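Local coordinates for protein GrgF (Penicillium sp. sh18, PDB 6LZH) that acts as a polyketide transferase in gregatin A biosynthesis, probably fusing two polyketide chains by Claisen condensation, at residues L6-D17 with L21-P33. Sequence-based numbering, arbitrary orientation.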
# COMPACT_ATOMS: atom_id res chain seq x y z
N LEU A 6 -1.58 -18.11 -34.78
CA LEU A 6 -1.91 -16.72 -35.07
C LEU A 6 -0.77 -15.78 -34.66
O LEU A 6 0.01 -16.08 -33.76
CB LEU A 6 -3.21 -16.32 -34.38
CG LEU A 6 -4.52 -16.84 -35.00
CD1 LEU A 6 -5.72 -16.45 -34.15
CD2 LEU A 6 -4.69 -16.32 -36.42
N PRO A 7 -0.66 -14.64 -35.34
CA PRO A 7 0.37 -13.67 -34.97
C PRO A 7 -0.02 -12.89 -33.73
O PRO A 7 -1.18 -12.78 -33.35
CB PRO A 7 0.47 -12.74 -36.19
CG PRO A 7 -0.54 -13.23 -37.19
CD PRO A 7 -1.44 -14.22 -36.51
N ARG A 8 1.01 -12.36 -33.10
CA ARG A 8 0.89 -11.51 -31.93
C ARG A 8 0.40 -10.13 -32.36
O ARG A 8 0.67 -9.69 -33.48
CB ARG A 8 2.26 -11.45 -31.28
CG ARG A 8 2.50 -10.46 -30.20
CD ARG A 8 4.00 -10.44 -29.99
NE ARG A 8 4.61 -9.34 -30.72
CZ ARG A 8 5.92 -9.12 -30.78
NH1 ARG A 8 6.76 -9.93 -30.15
NH2 ARG A 8 6.38 -8.07 -31.45
N SER A 9 -0.36 -9.47 -31.48
CA SER A 9 -0.89 -8.13 -31.72
C SER A 9 -0.36 -7.16 -30.67
O SER A 9 -0.18 -7.52 -29.50
CB SER A 9 -2.43 -8.09 -31.67
OG SER A 9 -3.01 -8.70 -32.80
N ASP A 10 -0.12 -5.92 -31.08
CA ASP A 10 0.13 -4.85 -30.13
C ASP A 10 -1.21 -4.39 -29.58
O ASP A 10 -2.15 -4.13 -30.34
CB ASP A 10 0.83 -3.67 -30.79
CG ASP A 10 2.25 -3.97 -31.21
OD1 ASP A 10 2.81 -5.04 -30.88
OD2 ASP A 10 2.83 -3.10 -31.87
N VAL A 11 -1.32 -4.28 -28.25
CA VAL A 11 -2.56 -3.88 -27.60
C VAL A 11 -2.23 -2.86 -26.52
O VAL A 11 -1.09 -2.75 -26.05
CB VAL A 11 -3.34 -5.07 -26.99
CG1 VAL A 11 -3.89 -6.00 -28.07
CG2 VAL A 11 -2.44 -5.87 -26.00
N GLU A 12 -3.25 -2.10 -26.12
CA GLU A 12 -3.11 -1.23 -24.96
C GLU A 12 -4.45 -1.17 -24.23
O GLU A 12 -5.50 -1.45 -24.80
CB GLU A 12 -2.60 0.17 -25.34
CG GLU A 12 -3.18 0.76 -26.59
CD GLU A 12 -2.60 2.14 -26.91
OE1 GLU A 12 -1.38 2.25 -27.15
OE2 GLU A 12 -3.39 3.10 -26.91
N PHE A 13 -4.39 -0.83 -22.95
CA PHE A 13 -5.61 -0.70 -22.17
C PHE A 13 -5.37 0.35 -21.10
O PHE A 13 -4.22 0.69 -20.79
CB PHE A 13 -6.06 -2.05 -21.57
CG PHE A 13 -5.06 -2.66 -20.58
CD1 PHE A 13 -3.97 -3.41 -21.05
CD2 PHE A 13 -5.22 -2.49 -19.21
CE1 PHE A 13 -3.06 -3.98 -20.15
CE2 PHE A 13 -4.32 -3.06 -18.30
CZ PHE A 13 -3.24 -3.80 -18.77
N THR A 14 -6.47 0.87 -20.56
CA THR A 14 -6.44 2.01 -19.65
C THR A 14 -6.62 1.54 -18.21
O THR A 14 -7.40 0.63 -17.93
CB THR A 14 -7.53 3.02 -20.03
OG1 THR A 14 -7.41 3.32 -21.43
CG2 THR A 14 -7.40 4.31 -19.24
N THR A 15 -5.89 2.17 -17.28
CA THR A 15 -6.02 1.82 -15.87
C THR A 15 -6.98 2.77 -15.17
O THR A 15 -7.27 3.87 -15.66
CB THR A 15 -4.66 1.88 -15.17
OG1 THR A 15 -4.19 3.23 -15.16
CG2 THR A 15 -3.64 1.00 -15.88
N LEU A 16 -7.45 2.35 -14.00
CA LEU A 16 -8.36 3.21 -13.23
C LEU A 16 -7.73 4.57 -12.96
O LEU A 16 -8.42 5.59 -12.98
CB LEU A 16 -8.76 2.52 -11.93
CG LEU A 16 -9.77 3.21 -11.00
CD1 LEU A 16 -11.10 3.49 -11.69
CD2 LEU A 16 -9.99 2.37 -9.77
N ASP A 17 -6.41 4.62 -12.74
CA ASP A 17 -5.77 5.89 -12.47
C ASP A 17 -5.27 6.59 -13.74
O ASP A 17 -4.40 7.46 -13.65
CB ASP A 17 -4.63 5.74 -11.44
CG ASP A 17 -3.83 4.46 -11.60
OD1 ASP A 17 -3.97 3.74 -12.61
OD2 ASP A 17 -3.03 4.16 -10.69
N LEU A 21 -1.38 1.29 -20.47
CA LEU A 21 -0.41 0.21 -20.43
C LEU A 21 -0.42 -0.48 -21.78
O LEU A 21 -1.48 -0.63 -22.39
CB LEU A 21 -0.74 -0.80 -19.34
CG LEU A 21 -0.90 -0.26 -17.92
CD1 LEU A 21 -1.02 -1.42 -16.94
CD2 LEU A 21 0.25 0.67 -17.53
N ARG A 22 0.75 -0.91 -22.23
CA ARG A 22 0.87 -1.48 -23.57
C ARG A 22 1.49 -2.85 -23.49
O ARG A 22 2.30 -3.15 -22.60
CB ARG A 22 1.69 -0.55 -24.48
CG ARG A 22 1.06 0.84 -24.63
CD ARG A 22 1.82 1.82 -25.55
NE ARG A 22 1.09 3.09 -25.65
CZ ARG A 22 1.17 4.08 -24.77
NH1 ARG A 22 1.97 3.99 -23.72
NH2 ARG A 22 0.46 5.19 -24.94
N GLY A 23 1.12 -3.70 -24.44
CA GLY A 23 1.61 -5.05 -24.41
C GLY A 23 1.26 -5.80 -25.67
O GLY A 23 0.95 -5.21 -26.71
N TRP A 24 1.29 -7.11 -25.53
CA TRP A 24 1.15 -8.04 -26.64
C TRP A 24 0.04 -9.01 -26.32
O TRP A 24 -0.04 -9.53 -25.20
CB TRP A 24 2.44 -8.82 -26.91
CG TRP A 24 3.53 -8.03 -27.52
CD1 TRP A 24 3.41 -7.02 -28.44
CD2 TRP A 24 4.94 -8.18 -27.28
NE1 TRP A 24 4.64 -6.53 -28.77
CE2 TRP A 24 5.60 -7.23 -28.08
CE3 TRP A 24 5.70 -9.03 -26.46
CZ2 TRP A 24 6.99 -7.10 -28.09
CZ3 TRP A 24 7.08 -8.90 -26.48
CH2 TRP A 24 7.71 -7.94 -27.29
N LEU A 25 -0.80 -9.27 -27.31
CA LEU A 25 -1.85 -10.26 -27.23
C LEU A 25 -1.47 -11.44 -28.12
O LEU A 25 -1.16 -11.24 -29.30
CB LEU A 25 -3.18 -9.65 -27.68
CG LEU A 25 -4.40 -10.55 -27.73
CD1 LEU A 25 -4.75 -11.00 -26.34
CD2 LEU A 25 -5.57 -9.78 -28.37
N PHE A 26 -1.46 -12.65 -27.55
CA PHE A 26 -1.21 -13.89 -28.29
C PHE A 26 -2.52 -14.66 -28.39
O PHE A 26 -2.86 -15.46 -27.49
CB PHE A 26 -0.12 -14.75 -27.62
CG PHE A 26 1.23 -14.07 -27.52
CD1 PHE A 26 1.46 -13.10 -26.54
CD2 PHE A 26 2.27 -14.39 -28.39
CE1 PHE A 26 2.70 -12.47 -26.44
CE2 PHE A 26 3.51 -13.78 -28.28
CZ PHE A 26 3.72 -12.82 -27.31
N PRO A 27 -3.32 -14.44 -29.44
CA PRO A 27 -4.65 -15.05 -29.49
C PRO A 27 -4.60 -16.53 -29.79
O PRO A 27 -3.86 -16.99 -30.67
CB PRO A 27 -5.34 -14.29 -30.64
CG PRO A 27 -4.23 -13.75 -31.45
CD PRO A 27 -3.13 -13.42 -30.49
N ALA A 28 -5.40 -17.29 -29.05
CA ALA A 28 -5.67 -18.67 -29.39
C ALA A 28 -6.54 -18.73 -30.65
O ALA A 28 -7.14 -17.74 -31.06
CB ALA A 28 -6.36 -19.40 -28.25
N SER A 29 -6.61 -19.93 -31.24
CA SER A 29 -7.33 -20.15 -32.49
C SER A 29 -8.84 -20.19 -32.33
O SER A 29 -9.55 -20.19 -33.33
CB SER A 29 -6.87 -21.46 -33.14
OG SER A 29 -5.47 -21.42 -33.38
N GLN A 30 -9.34 -20.24 -31.10
CA GLN A 30 -10.78 -20.28 -30.87
C GLN A 30 -11.04 -19.81 -29.45
O GLN A 30 -10.12 -19.70 -28.63
CB GLN A 30 -11.34 -21.69 -31.11
CG GLN A 30 -10.84 -22.76 -30.16
CD GLN A 30 -9.33 -23.00 -30.27
OE1 GLN A 30 -8.84 -23.46 -31.31
NE2 GLN A 30 -8.60 -22.68 -29.21
N ARG A 31 -12.31 -19.50 -29.17
CA ARG A 31 -12.69 -19.00 -27.85
C ARG A 31 -12.34 -20.03 -26.78
O ARG A 31 -12.57 -21.23 -26.95
CB ARG A 31 -14.18 -18.67 -27.82
CG ARG A 31 -14.72 -18.23 -26.46
CD ARG A 31 -16.21 -17.92 -26.55
NE ARG A 31 -16.79 -17.63 -25.25
CZ ARG A 31 -16.77 -16.44 -24.67
NH1 ARG A 31 -16.20 -15.41 -25.29
NH2 ARG A 31 -17.33 -16.28 -23.47
N GLY A 32 -11.77 -19.56 -25.68
CA GLY A 32 -11.36 -20.44 -24.60
C GLY A 32 -10.65 -19.72 -23.47
O GLY A 32 -10.85 -18.52 -23.25
N PRO A 33 -9.80 -20.45 -22.75
CA PRO A 33 -9.13 -19.87 -21.58
C PRO A 33 -8.16 -18.76 -21.98
O PRO A 33 -7.78 -18.61 -23.14
CB PRO A 33 -8.40 -21.07 -20.96
CG PRO A 33 -8.11 -21.97 -22.17
CD PRO A 33 -9.28 -21.78 -23.11
O HOH W 1 -3.53 -18.95 -32.53
O HOH W 2 -1.39 5.18 -27.46
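Residues 9-14 and 21-26 pair as an antiparallel beta hairpin, with S9, V11 and F13 in hydrogen-bonded pairs with L25, G23 and L21. The hairpin forms one margin of the central sheet of the alpha/beta hydrolase fold. Strand 9-14 is one of the two outermost strands within the chain, and strand 20-26 continues the sheet to strand 62-66. Six backbone bonds join the two strands.

On one face, R8 lies over W24. CG of R8 is anti to its backbone N (chi1 169°), and the chain bends at chi3. This lays the guanidinium flat on the indole, with planes 7° apart. R8 CZ is 3.3 Å from W24 CE2, a cation-pi stack. R8 CG lies over one face of the F26 ring, a CH-pi contact, and R8 CD is 3.6 Å from F26 CZ. D10 OD1 lies in the indole plane at its edge, 3.2 Å from W24 NE1. Further along this face, E12 OE1 and R22 NE form a salt bridge, 3.0 Å apart; the hydrogen bond within it is bent and weak. The stronger polar partner of R22 is D75, which forms a salt bridge with R22 NH1. A water also joins E12 OE2 to R22 NH2.

The other face turns toward helix 84-99. V11 CG1 meets L25 CB at 3.7 Å. L21 places CB over one face of the F13 ring and CD1 3.7 Å from F13 CZ. T15 CG2 packs against L21 CG. Beyond the strands, a water accepts from L6 N and donates to P27 O, at 2.7 Å from that oxygen.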